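Local coordinates for DNA helicase assembly protein (Enterobacteria phage T4, PDB 1C1K), which loads the replicative helicase onto fork DNA covered by single-stranded DNA-binding protein, serving phage DNA replication, recombination and repair, at residues 164-169 / 197-202; 51-56 / 87-92; 127-130 / 134-137; 4-9 / 71-76. All coordinates share one frame; numbering follows the deposited sequence.

In the fold
Contacts 1 and 3 belong to the C-terminal half of this mainly helical chain, contacts 2 and 4 to the N-terminal half. Contact 4 is partly buried and wholly apolar: the chain leaving strand 2-4 lies on helix 68-81. Contact 2 is partly buried but polar: a serine hydroxyl and two waters join loop 87-92 to an Arg-53/Asp-55 salt bridge inside 51-56. Contacts 2 and 4 touch where Ile-90 meets Phe-75. Contacts 1 and 3 lie at the surface and mix serine hydroxyls with small apolar patches. They touch through Phe-136, which packs on Leu-164 and Leu-168. Contacts 1 and 4 are linked by the two-stranded sheet of 2-4 and 197-199. Contacts 2 and 3 flank the chain's centre.

Contact 1. Residues 164-169 / 197-202; sequences LDSFLN and LNIDSQ
The C-terminal end of helix 158-168 meets the turn from strand 197-199 into helix 201-216, with Ser-166 and Phe-167 facing Ile-199 and Ser-201. Ser-166 and Ser-201 come closest, their CA atoms 5.2 Å apart. Ser-201 OG points at Ser-166 O, a carbonyl in the last turn of its helix. The modelled bond between them is very short, and the hydroxyl sits too near the carbonyl carbon, so its exact place is doubtful. Ser-166 OG bonds back to Leu-163 O in its own helix. Ser-166 CB rests on Ile-199 CG2 at 3.8 Å, the apolar part of the contact. Phe-167 CG lies between the backbone N and the carbonyl carbon (chi1 58°), which folds the ring back over its own helix. Leu-164 O lies 3.7 Å above the plane of that ring, over its centre; its donors are the backbone N of Phe-167 and of Leu-168. Ser-201 O lies 4.0 Å from CD2 of the Phe-167 ring. Asp-200 is the N-cap of helix 201-216. Phe-167 packs on Ala-204 of that helix and meets the ring of Phe-208. Ile-199 reaches Ile-162 and Leu-163 of helix 158-168 and Ile-2 of the partner strand.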
loop_
_atom_site.group_PDB
_atom_site.type_symbol
_atom_site.label_atom_id
_atom_site.label_comp_id
_atom_site.label_asym_id
_atom_site.label_seq_id
_atom_site.Cartn_x
_atom_site.Cartn_y
_atom_site.Cartn_z
ATOM N N LEU A 164 3.795 3.892 -10.609
ATOM C CA LEU A 164 4.276 3.439 -11.909
ATOM C C LEU A 164 3.128 2.725 -12.631
ATOM O O LEU A 164 2.904 2.925 -13.824
ATOM C CB LEU A 164 5.457 2.479 -11.734
ATOM C CG LEU A 164 6.775 3.075 -11.222
ATOM C CD1 LEU A 164 7.688 1.960 -10.741
ATOM C CD2 LEU A 164 7.446 3.870 -12.330
ATOM N N ASP A 165 2.399 1.896 -11.894
ATOM C CA ASP A 165 1.275 1.154 -12.452
ATOM C C ASP A 165 0.208 2.052 -13.076
ATOM O O ASP A 165 -0.428 1.670 -14.066
ATOM C CB ASP A 165 0.628 0.295 -11.366
ATOM C CG ASP A 165 -0.626 -0.411 -11.853
ATOM O OD1 ASP A 165 -0.482 -1.466 -12.505
ATOM O OD2 ASP A 165 -1.745 0.088 -11.583
ATOM N N SER A 166 0.017 3.242 -12.507
ATOM C CA SER A 166 -1.001 4.161 -13.003
ATOM C C SER A 166 -0.878 4.482 -14.488
ATOM O O SER A 166 -1.886 4.712 -15.153
ATOM C CB SER A 166 -1.024 5.450 -12.164
ATOM O OG SER A 166 0.018 6.349 -12.496
ATOM N N PHE A 167 0.342 4.491 -15.019
ATOM C CA PHE A 167 0.513 4.771 -16.446
ATOM C C PHE A 167 1.193 3.636 -17.208
ATOM O O PHE A 167 1.262 3.679 -18.433
ATOM C CB PHE A 167 1.269 6.092 -16.672
ATOM C CG PHE A 167 2.624 6.144 -16.027
ATOM C CD1 PHE A 167 3.762 5.786 -16.741
ATOM C CD2 PHE A 167 2.763 6.547 -14.702
ATOM C CE1 PHE A 167 5.020 5.825 -16.146
ATOM C CE2 PHE A 167 4.021 6.591 -14.093
ATOM C CZ PHE A 167 5.153 6.226 -14.818
ATOM N N LEU A 168 1.679 2.620 -16.494
ATOM C CA LEU A 168 2.340 1.484 -17.140
ATOM C C LEU A 168 1.526 0.188 -17.109
ATOM O O LEU A 168 1.896 -0.795 -17.754
ATOM C CB LEU A 168 3.719 1.240 -16.515
ATOM C CG LEU A 168 4.754 2.367 -16.646
ATOM C CD1 LEU A 168 6.047 1.948 -15.967
ATOM C CD2 LEU A 168 4.999 2.689 -18.121
ATOM N N ASN A 169 0.435 0.173 -16.343
ATOM C CA ASN A 169 -0.440 -1.001 -16.266
ATOM C C ASN A 169 0.286 -2.301 -15.886
ATOM O O ASN A 169 0.011 -3.362 -16.444
ATOM C CB ASN A 169 -1.153 -1.183 -17.619
ATOM C CG ASN A 169 -2.279 -2.207 -17.563
ATOM O OD1 ASN A 169 -2.527 -2.932 -18.535
ATOM N ND2 ASN A 169 -2.967 -2.270 -16.430
ATOM N N LEU A 197 -5.986 4.687 -3.137
ATOM C CA LEU A 197 -5.073 5.741 -3.563
ATOM C C LEU A 197 -5.667 6.505 -4.735
ATOM O O LEU A 197 -6.086 5.908 -5.723
ATOM C CB LEU A 197 -3.719 5.155 -3.974
ATOM C CG LEU A 197 -2.751 4.742 -2.864
ATOM C CD1 LEU A 197 -1.550 4.044 -3.484
ATOM C CD2 LEU A 197 -2.312 5.964 -2.068
ATOM N N ASN A 198 -5.706 7.828 -4.611
ATOM C CA ASN A 198 -6.226 8.699 -5.657
ATOM C C ASN A 198 -4.994 9.219 -6.384
ATOM O O ASN A 198 -4.295 10.107 -5.893
ATOM C CB ASN A 198 -7.003 9.859 -5.036
ATOM C CG ASN A 198 -7.767 10.664 -6.059
ATOM O OD1 ASN A 198 -8.631 11.466 -5.710
ATOM N ND2 ASN A 198 -7.455 10.457 -7.331
ATOM N N ILE A 199 -4.730 8.658 -7.557
ATOM C CA ILE A 199 -3.547 9.033 -8.318
ATOM C C ILE A 199 -3.836 9.688 -9.655
ATOM O O ILE A 199 -4.680 9.222 -10.420
ATOM C CB ILE A 199 -2.662 7.786 -8.576
ATOM C CG1 ILE A 199 -2.097 7.267 -7.249
ATOM C CG2 ILE A 199 -1.549 8.115 -9.578
ATOM C CD1 ILE A 199 -1.570 5.846 -7.327
ATOM N N ASP A 200 -3.125 10.778 -9.926
ATOM C CA ASP A 200 -3.243 11.480 -11.192
ATOM C C ASP A 200 -2.160 10.862 -12.074
ATOM O O ASP A 200 -0.981 11.216 -11.972
ATOM C CB ASP A 200 -2.973 12.974 -11.013
ATOM C CG ASP A 200 -3.180 13.759 -12.294
ATOM O OD1 ASP A 200 -2.996 13.179 -13.385
ATOM O OD2 ASP A 200 -3.528 14.956 -12.216
ATOM N N SER A 201 -2.574 9.927 -12.923
ATOM C CA SER A 201 -1.678 9.213 -13.827
ATOM C C SER A 201 -0.767 10.099 -14.658
ATOM O O SER A 201 0.425 9.824 -14.780
ATOM C CB SER A 201 -2.493 8.328 -14.769
ATOM O OG SER A 201 -2.347 6.969 -14.410
ATOM N N GLN A 202 -1.331 11.150 -15.243
ATOM C CA GLN A 202 -0.559 12.062 -16.075
ATOM C C GLN A 202 0.575 12.721 -15.300
ATOM O O GLN A 202 1.696 12.814 -15.789
ATOM C CB GLN A 202 -1.477 13.135 -16.672
ATOM C CG GLN A 202 -0.822 13.991 -17.743
ATOM C CD GLN A 202 -0.189 13.169 -18.855
ATOM O OE1 GLN A 202 0.908 13.479 -19.319
ATOM N NE2 GLN A 202 -0.882 12.121 -19.290
#

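Contact 2. Residues 51-56 / 87-92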
loop_
_atom_site.group_PDB
_atom_site.type_symbol
_atom_site.label_atom_id
_atom_site.label_comp_id
_atom_site.label_asym_id
_atom_site.label_seq_id
_atom_site.Cartn_x
_atom_site.Cartn_y
_atom_site.Cartn_z
ATOM N N GLN A 51 -16.326 -9.617 20.949
ATOM C CA GLN A 51 -16.294 -9.957 22.364
ATOM C C GLN A 51 -15.291 -11.066 22.667
ATOM O O GLN A 51 -14.734 -11.129 23.764
ATOM C CB GLN A 51 -17.693 -10.350 22.843
ATOM C CG GLN A 51 -18.598 -9.144 23.074
ATOM C CD GLN A 51 -18.159 -8.306 24.268
ATOM O OE1 GLN A 51 -17.619 -8.832 25.244
ATOM N NE2 GLN A 51 -18.389 -7.000 24.195
ATOM N N LYS A 52 -15.051 -11.934 21.693
ATOM C CA LYS A 52 -14.098 -13.020 21.874
ATOM C C LYS A 52 -12.651 -12.517 21.895
ATOM O O LYS A 52 -11.759 -13.217 22.366
ATOM C CB LYS A 52 -14.257 -14.060 20.758
ATOM C CG LYS A 52 -14.965 -15.332 21.196
ATOM C CD LYS A 52 -15.465 -16.133 20.001
ATOM C CE LYS A 52 -16.607 -17.062 20.392
ATOM N NZ LYS A 52 -17.627 -16.388 21.257
ATOM N N ARG A 53 -12.421 -11.311 21.380
ATOM C CA ARG A 53 -11.074 -10.732 21.342
ATOM C C ARG A 53 -10.479 -10.604 22.741
ATOM O O ARG A 53 -11.157 -10.180 23.672
ATOM C CB ARG A 53 -11.102 -9.337 20.706
ATOM C CG ARG A 53 -11.594 -9.283 19.259
ATOM C CD ARG A 53 -10.576 -9.849 18.291
ATOM N NE ARG A 53 -9.319 -9.097 18.266
ATOM C CZ ARG A 53 -8.680 -8.757 17.151
ATOM N NH1 ARG A 53 -9.175 -9.097 15.966
ATOM N NH2 ARG A 53 -7.538 -8.091 17.218
ATOM N N ARG A 54 -9.204 -10.955 22.876
ATOM C CA ARG A 54 -8.507 -10.857 24.157
ATOM C C ARG A 54 -7.740 -9.536 24.254
ATOM O O ARG A 54 -7.075 -9.265 25.258
ATOM C CB ARG A 54 -7.513 -12.011 24.307
ATOM C CG ARG A 54 -8.084 -13.397 24.043
ATOM C CD ARG A 54 -6.991 -14.451 24.219
ATOM N NE ARG A 54 -7.100 -15.572 23.285
ATOM C CZ ARG A 54 -6.356 -15.715 22.190
ATOM N NH1 ARG A 54 -5.438 -14.808 21.874
ATOM N NH2 ARG A 54 -6.513 -16.781 21.421
ATOM N N ASP A 55 -7.839 -8.716 23.211
ATOM C CA ASP A 55 -7.124 -7.443 23.160
ATOM C C ASP A 55 -8.031 -6.227 22.958
ATOM O O ASP A 55 -7.635 -5.250 22.324
ATOM C CB ASP A 55 -6.091 -7.484 22.025
ATOM C CG ASP A 55 -6.737 -7.661 20.645
ATOM O OD1 ASP A 55 -7.960 -7.914 20.571
ATOM O OD2 ASP A 55 -6.023 -7.544 19.623
ATOM N N LYS A 56 -9.240 -6.267 23.498
ATOM C CA LYS A 56 -10.144 -5.136 23.319
ATOM C C LYS A 56 -9.571 -3.821 23.850
ATOM O O LYS A 56 -9.926 -2.747 23.370
ATOM C CB LYS A 56 -11.500 -5.452 23.957
ATOM C CG LYS A 56 -12.198 -6.612 23.237
ATOM C CD LYS A 56 -13.641 -6.844 23.704
ATOM C CE LYS A 56 -13.686 -7.592 25.026
ATOM N NZ LYS A 56 -13.285 -9.016 24.881
ATOM N N ILE A 87 -0.402 -10.873 8.578
ATOM C CA ILE A 87 -1.085 -12.045 9.115
ATOM C C ILE A 87 -1.243 -11.943 10.636
ATOM O O ILE A 87 -2.254 -12.380 11.189
ATOM C CB ILE A 87 -0.321 -13.343 8.773
ATOM C CG1 ILE A 87 -0.305 -13.550 7.256
ATOM C CG2 ILE A 87 -0.976 -14.537 9.458
ATOM C CD1 ILE A 87 1.037 -14.000 6.718
ATOM N N GLY A 88 -0.245 -11.363 11.301
ATOM C CA GLY A 88 -0.295 -11.213 12.748
ATOM C C GLY A 88 -1.281 -10.151 13.204
ATOM O O GLY A 88 -1.638 -9.259 12.432
ATOM N N ASP A 89 -1.716 -10.239 14.460
ATOM C CA ASP A 89 -2.676 -9.287 15.026
ATOM C C ASP A 89 -2.097 -7.881 15.145
ATOM O O ASP A 89 -0.930 -7.699 15.487
ATOM C CB ASP A 89 -3.141 -9.756 16.405
ATOM C CG ASP A 89 -4.194 -10.846 16.328
ATOM O OD1 ASP A 89 -4.444 -11.499 17.363
ATOM O OD2 ASP A 89 -4.772 -11.054 15.240
ATOM N N ILE A 90 -2.939 -6.890 14.878
ATOM C CA ILE A 90 -2.525 -5.498 14.917
ATOM C C ILE A 90 -2.050 -5.059 16.297
ATOM O O ILE A 90 -1.194 -4.183 16.411
ATOM C CB ILE A 90 -3.678 -4.572 14.434
ATOM C CG1 ILE A 90 -3.155 -3.150 14.221
ATOM C CG2 ILE A 90 -4.829 -4.587 15.437
ATOM C CD1 ILE A 90 -2.191 -3.030 13.070
ATOM N N SER A 91 -2.597 -5.669 17.347
ATOM C CA SER A 91 -2.198 -5.325 18.710
ATOM C C SER A 91 -0.829 -5.911 19.082
ATOM O O SER A 91 -0.305 -5.626 20.157
ATOM C CB SER A 91 -3.251 -5.817 19.709
ATOM O OG SER A 91 -3.500 -7.198 19.539
ATOM N N ASP A 92 -0.270 -6.727 18.189
ATOM C CA ASP A 92 1.033 -7.375 18.394
ATOM C C ASP A 92 2.068 -6.870 17.389
ATOM O O ASP A 92 3.223 -7.289 17.427
ATOM C CB ASP A 92 0.929 -8.896 18.184
ATOM C CG ASP A 92 -0.009 -9.580 19.169
ATOM O OD1 ASP A 92 -0.022 -9.194 20.354
ATOM O OD2 ASP A 92 -0.727 -10.519 18.749
HETATM O O HOH W 1 -5.765 -8.564 14.879
HETATM O O HOH W 2 -5.148 -7.090 17.131
#
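Arg-53 approaches Asp-89 of the loop 87-92 through water. Its NH2 gives a bond to water 1 at 3.0 Å, and that water donates to Asp-89 OD2 at 2.7 Å. The direct distance from Arg-53 NH2 to Asp-89 OD2 is 4.5 Å, well out of the guanidinium plane, so there only the charges attract. The same guanidinium holds Asp-55 side-on. NE meets OD1 and NH2 meets OD2 on the syn side, both close to the guanidinium plane and nearly straight (165° and 166°). This salt bridge fixes the turn of the Asp-55 carboxylate. Ser-91 OG, set between its backbone N and carbonyl carbon (chi1 54°), is thereby aimed at the anti lone pair of Asp-55 OD2, only 2.5 Å away. Water 2 donates to Asp-55 OD2 at 2.7 Å and accepts from Ser-91 N at 2.9 Å. Lys-56 closes the first segment on itself, its NZ bonding Gln-51 O and Arg-53 O. The contact ties the loop between helices 47-52 and 56-65 to the loop between helices 83-86 and 95-107. Arg-53 NH2, Ser-91 OG and water 2 all donate to Asp-55 OD2. They would favour the charged form of Asp-55, and Arg-53 probably also offsets the nearby charge of Asp-89.

Contact 3. Residues 127-130 / 134-137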
loop_
_atom_site.group_PDB
_atom_site.type_symbol
_atom_site.label_atom_id
_atom_site.label_comp_id
_atom_site.label_asym_id
_atom_site.label_seq_id
_atom_site.Cartn_x
_atom_site.Cartn_y
_atom_site.Cartn_z
ATOM N N VAL A 127 21.969 -4.360 -14.576
ATOM C CA VAL A 127 21.526 -5.649 -15.103
ATOM C C VAL A 127 21.554 -5.668 -16.631
ATOM O O VAL A 127 21.103 -6.622 -17.262
ATOM C CB VAL A 127 20.104 -6.001 -14.606
ATOM C CG1 VAL A 127 20.105 -6.120 -13.085
ATOM C CG2 VAL A 127 19.104 -4.941 -15.059
ATOM N N GLU A 128 22.081 -4.592 -17.205
ATOM C CA GLU A 128 22.232 -4.441 -18.647
ATOM C C GLU A 128 21.020 -4.731 -19.510
ATOM O O GLU A 128 21.093 -5.541 -20.433
ATOM C CB GLU A 128 23.391 -5.308 -19.129
ATOM C CG GLU A 128 24.672 -5.073 -18.366
ATOM C CD GLU A 128 25.893 -5.340 -19.206
ATOM O OE1 GLU A 128 26.285 -4.450 -19.991
ATOM O OE2 GLU A 128 26.456 -6.444 -19.079
ATOM N N VAL A 129 19.908 -4.071 -19.227
ATOM C CA VAL A 129 18.719 -4.283 -20.034
ATOM C C VAL A 129 19.033 -3.744 -21.422
ATOM O O VAL A 129 19.921 -2.900 -21.574
ATOM C CB VAL A 129 17.500 -3.527 -19.455
ATOM C CG1 VAL A 129 17.254 -3.970 -18.031
ATOM C CG2 VAL A 129 17.730 -2.029 -19.510
ATOM N N SER A 130 18.327 -4.236 -22.435
ATOM C CA SER A 130 18.542 -3.758 -23.794
ATOM C C SER A 130 17.594 -2.590 -24.043
ATOM O O SER A 130 17.768 -1.816 -24.985
ATOM C CB SER A 130 18.286 -4.881 -24.800
ATOM O OG SER A 130 16.917 -4.953 -25.143
ATOM N N GLU A 134 12.130 -3.441 -20.336
ATOM C CA GLU A 134 12.381 -4.797 -19.853
ATOM C C GLU A 134 12.291 -4.918 -18.327
ATOM O O GLU A 134 12.082 -6.006 -17.783
ATOM C CB GLU A 134 13.758 -5.271 -20.334
ATOM C CG GLU A 134 13.766 -5.645 -21.809
ATOM C CD GLU A 134 15.157 -5.792 -22.398
ATOM O OE1 GLU A 134 15.259 -5.814 -23.643
ATOM O OE2 GLU A 134 16.144 -5.891 -21.636
ATOM N N ILE A 135 12.450 -3.793 -17.639
ATOM C CA ILE A 135 12.384 -3.769 -16.182
ATOM C C ILE A 135 10.956 -4.017 -15.697
ATOM O O ILE A 135 10.734 -4.702 -14.696
ATOM C CB ILE A 135 12.834 -2.386 -15.635
ATOM C CG1 ILE A 135 14.344 -2.199 -15.837
ATOM C CG2 ILE A 135 12.440 -2.252 -14.161
ATOM C CD1 ILE A 135 15.195 -3.111 -14.993
ATOM N N PHE A 136 9.994 -3.475 -16.435
ATOM C CA PHE A 136 8.593 -3.554 -16.058
ATOM C C PHE A 136 7.764 -4.699 -16.616
ATOM O O PHE A 136 6.669 -4.953 -16.127
ATOM C CB PHE A 136 7.931 -2.218 -16.397
ATOM C CG PHE A 136 8.718 -1.034 -15.929
ATOM C CD1 PHE A 136 9.674 -0.448 -16.749
ATOM C CD2 PHE A 136 8.536 -0.529 -14.642
ATOM C CE1 PHE A 136 10.442 0.623 -16.296
ATOM C CE2 PHE A 136 9.297 0.538 -14.183
ATOM C CZ PHE A 136 10.252 1.114 -15.010
ATOM N N GLU A 137 8.283 -5.396 -17.620
ATOM C CA GLU A 137 7.541 -6.494 -18.225
ATOM C C GLU A 137 7.664 -7.826 -17.492
ATOM O O GLU A 137 8.734 -8.212 -17.038
ATOM C CB GLU A 137 7.981 -6.681 -19.677
ATOM C CG GLU A 137 7.628 -5.522 -20.591
ATOM C CD GLU A 137 6.143 -5.451 -20.904
ATOM O OE1 GLU A 137 5.629 -4.326 -21.092
ATOM O OE2 GLU A 137 5.490 -6.517 -20.966
#
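Val-129 and Glu-134 face each other with their CA atoms 6.4 Å apart, where the chain folds back after a Schellman motif that ends helix 109-126. Glu-128, with positive phi, is the C-prime residue of that motif. It turns the backbone so that Val-129 and Ser-130 run past Glu-134. Glu-134 reaches across with its chain extended beyond CG (chi2 166°), and its carboxylate meets Ser-130 with both oxygens. OE2 takes the backbone N of Ser-130 at 2.9 Å. This bond is nearly straight at the hydrogen (164°), but the nitrogen stands above the carboxylate plane, 41° out of it. OE1 takes the hydroxyl of Ser-130. That bond is very short in the model, so its length is doubtful. OE2 also lies against Val-129, 3.4 Å from its CA. Beside these polar bonds lies an apolar contact. Ile-135 sends its CD1 tip to Val-129 CG1 at 3.8 Å, and the two side chains cross at about a right angle. Val-127 joins more loosely, its CG2 4.3 Å from the same Ile-135 CD1. Ile-135 is buried, and its other branch, CG2, lies 3.9 Å over the face of the Phe-136 ring. Around the contact, Ile-135 packs on Ile-120 and Phe-123 of helix 109-126. Tyr-146, at the start of helix 146-152, touches both Val-127 and Ile-135. Phe-136 carries the packing on to helix 158-168.

Contact 4. Residues 4-9 / 71-76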
loop_
_atom_site.group_PDB
_atom_site.type_symbol
_atom_site.label_atom_id
_atom_site.label_comp_id
_atom_site.label_asym_id
_atom_site.label_seq_id
_atom_site.Cartn_x
_atom_site.Cartn_y
_atom_site.Cartn_z
ATOM N N LEU A 4 -4.409 9.724 -0.400
ATOM C CA LEU A 4 -5.081 8.551 0.136
ATOM C C LEU A 4 -6.550 8.888 0.334
ATOM O O LEU A 4 -6.882 9.944 0.879
ATOM C CB LEU A 4 -4.483 8.170 1.492
ATOM C CG LEU A 4 -3.318 7.190 1.552
ATOM C CD1 LEU A 4 -3.729 5.873 0.915
ATOM C CD2 LEU A 4 -2.106 7.794 0.852
ATOM N N ARG A 5 -7.429 8.007 -0.125
ATOM C CA ARG A 5 -8.854 8.217 0.069
ATOM C C ARG A 5 -9.052 7.912 1.551
ATOM O O ARG A 5 -8.408 7.014 2.098
ATOM C CB ARG A 5 -9.660 7.256 -0.806
ATOM C CG ARG A 5 -9.513 7.538 -2.294
ATOM C CD ARG A 5 -10.362 6.612 -3.143
ATOM N NE ARG A 5 -10.322 7.010 -4.549
ATOM C CZ ARG A 5 -9.467 6.517 -5.441
ATOM N NH1 ARG A 5 -8.577 5.604 -5.078
ATOM N NH2 ARG A 5 -9.496 6.943 -6.698
ATOM N N MET A 6 -9.921 8.669 2.204
ATOM C CA MET A 6 -10.145 8.478 3.633
ATOM C C MET A 6 -11.616 8.474 4.011
ATOM O O MET A 6 -12.462 8.984 3.277
ATOM C CB MET A 6 -9.442 9.591 4.421
ATOM C CG MET A 6 -7.948 9.703 4.162
ATOM S SD MET A 6 -7.019 8.499 5.127
ATOM C CE MET A 6 -7.319 9.092 6.733
ATOM N N PRO A 7 -11.943 7.873 5.163
ATOM C CA PRO A 7 -13.347 7.854 5.583
ATOM C C PRO A 7 -13.806 9.298 5.798
ATOM O O PRO A 7 -13.001 10.160 6.135
ATOM C CB PRO A 7 -13.326 7.054 6.887
ATOM C CG PRO A 7 -11.899 7.095 7.344
ATOM C CD PRO A 7 -11.064 7.170 6.109
ATOM N N ALA A 8 -15.090 9.564 5.591
ATOM C CA ALA A 8 -15.602 10.921 5.772
ATOM C C ALA A 8 -15.601 11.299 7.256
ATOM O O ALA A 8 -15.681 10.429 8.125
ATOM C CB ALA A 8 -17.008 11.033 5.198
ATOM N N GLY A 9 -15.500 12.597 7.533
ATOM C CA GLY A 9 -15.489 13.077 8.909
ATOM C C GLY A 9 -14.264 12.624 9.682
ATOM O O GLY A 9 -14.366 12.168 10.824
ATOM N N LEU A 71 -6.539 7.238 12.926
ATOM C CA LEU A 71 -6.788 5.814 13.123
ATOM C C LEU A 71 -6.715 5.095 11.775
ATOM O O LEU A 71 -6.100 4.040 11.660
ATOM C CB LEU A 71 -8.167 5.601 13.760
ATOM C CG LEU A 71 -8.303 6.080 15.212
ATOM C CD1 LEU A 71 -9.779 6.218 15.587
ATOM C CD2 LEU A 71 -7.600 5.096 16.141
ATOM N N ALA A 72 -7.341 5.674 10.755
ATOM C CA ALA A 72 -7.320 5.077 9.421
ATOM C C ALA A 72 -5.882 4.915 8.926
ATOM O O ALA A 72 -5.511 3.862 8.400
ATOM C CB ALA A 72 -8.107 5.946 8.450
ATOM N N LEU A 73 -5.079 5.963 9.092
ATOM C CA LEU A 73 -3.680 5.944 8.657
ATOM C C LEU A 73 -2.865 4.906 9.421
ATOM O O LEU A 73 -2.011 4.235 8.842
ATOM C CB LEU A 73 -3.056 7.332 8.829
ATOM C CG LEU A 73 -3.541 8.400 7.844
ATOM C CD1 LEU A 73 -2.780 9.700 8.069
ATOM C CD2 LEU A 73 -3.338 7.914 6.429
ATOM N N ILE A 74 -3.121 4.783 10.722
ATOM C CA ILE A 74 -2.416 3.805 11.542
ATOM C C ILE A 74 -2.684 2.411 10.964
ATOM O O ILE A 74 -1.762 1.627 10.744
ATOM C CB ILE A 74 -2.917 3.835 13.013
ATOM C CG1 ILE A 74 -2.336 5.044 13.748
ATOM C CG2 ILE A 74 -2.510 2.551 13.740
ATOM C CD1 ILE A 74 -3.088 5.394 15.037
ATOM N N PHE A 75 -3.952 2.100 10.708
ATOM C CA PHE A 75 -4.289 0.787 10.183
ATOM C C PHE A 75 -3.835 0.571 8.750
ATOM O O PHE A 75 -3.311 -0.497 8.435
ATOM C CB PHE A 75 -5.790 0.532 10.325
ATOM C CG PHE A 75 -6.252 0.485 11.758
ATOM C CD1 PHE A 75 -7.449 1.083 12.137
ATOM C CD2 PHE A 75 -5.468 -0.125 12.740
ATOM C CE1 PHE A 75 -7.859 1.080 13.472
ATOM C CE2 PHE A 75 -5.868 -0.135 14.076
ATOM C CZ PHE A 75 -7.069 0.472 14.443
ATOM N N ILE A 76 -4.015 1.572 7.891
ATOM C CA ILE A 76 -3.606 1.446 6.495
ATOM C C ILE A 76 -2.092 1.261 6.380
ATOM O O ILE A 76 -1.626 0.310 5.754
ATOM C CB ILE A 76 -4.029 2.683 5.663
ATOM C CG1 ILE A 76 -5.553 2.737 5.546
ATOM C CG2 ILE A 76 -3.425 2.607 4.260
ATOM C CD1 ILE A 76 -6.081 4.086 5.078
#
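Ala-72, which meets Met-6 and Pro-7 with its methyl group, accepts a helix bond at its O from Ile-76 N, 2.8 Å away. That bond is internal to helix 68-81. Across the contact the chemistry is all apolar. Met-6 does most of the reaching. Its chain is bent at chi2 (-81°) and chi3 (-66°), which curls SD and CE back to the helix. The CE methyl rests against Ala-72 CB at 3.7 Å. It also lies 4.0 Å from Leu-73 CG. SD touches the Leu-73 CD2 branch at 3.9 Å, and the Met-6 and Leu-73 side chains cross at about a right angle. Pro-7 lays the CD and CG side of its ring on the same methyl, with CD 4.0 Å from Ala-72 CB. Leu-4 and Ile-76 both pack on Tyr-193 of helix 181-196. Leu-73 also touches Tyr-99 of helix 95-107, while Pro-7 touches Trp-41. The contact seats the segment that follows strand 2-4 on helix 68-81. With no polar bond across it, the joint probably rests on close fit and the removal of apolar surface from water; the short side chain of Ala-72 is consistent with this close approach.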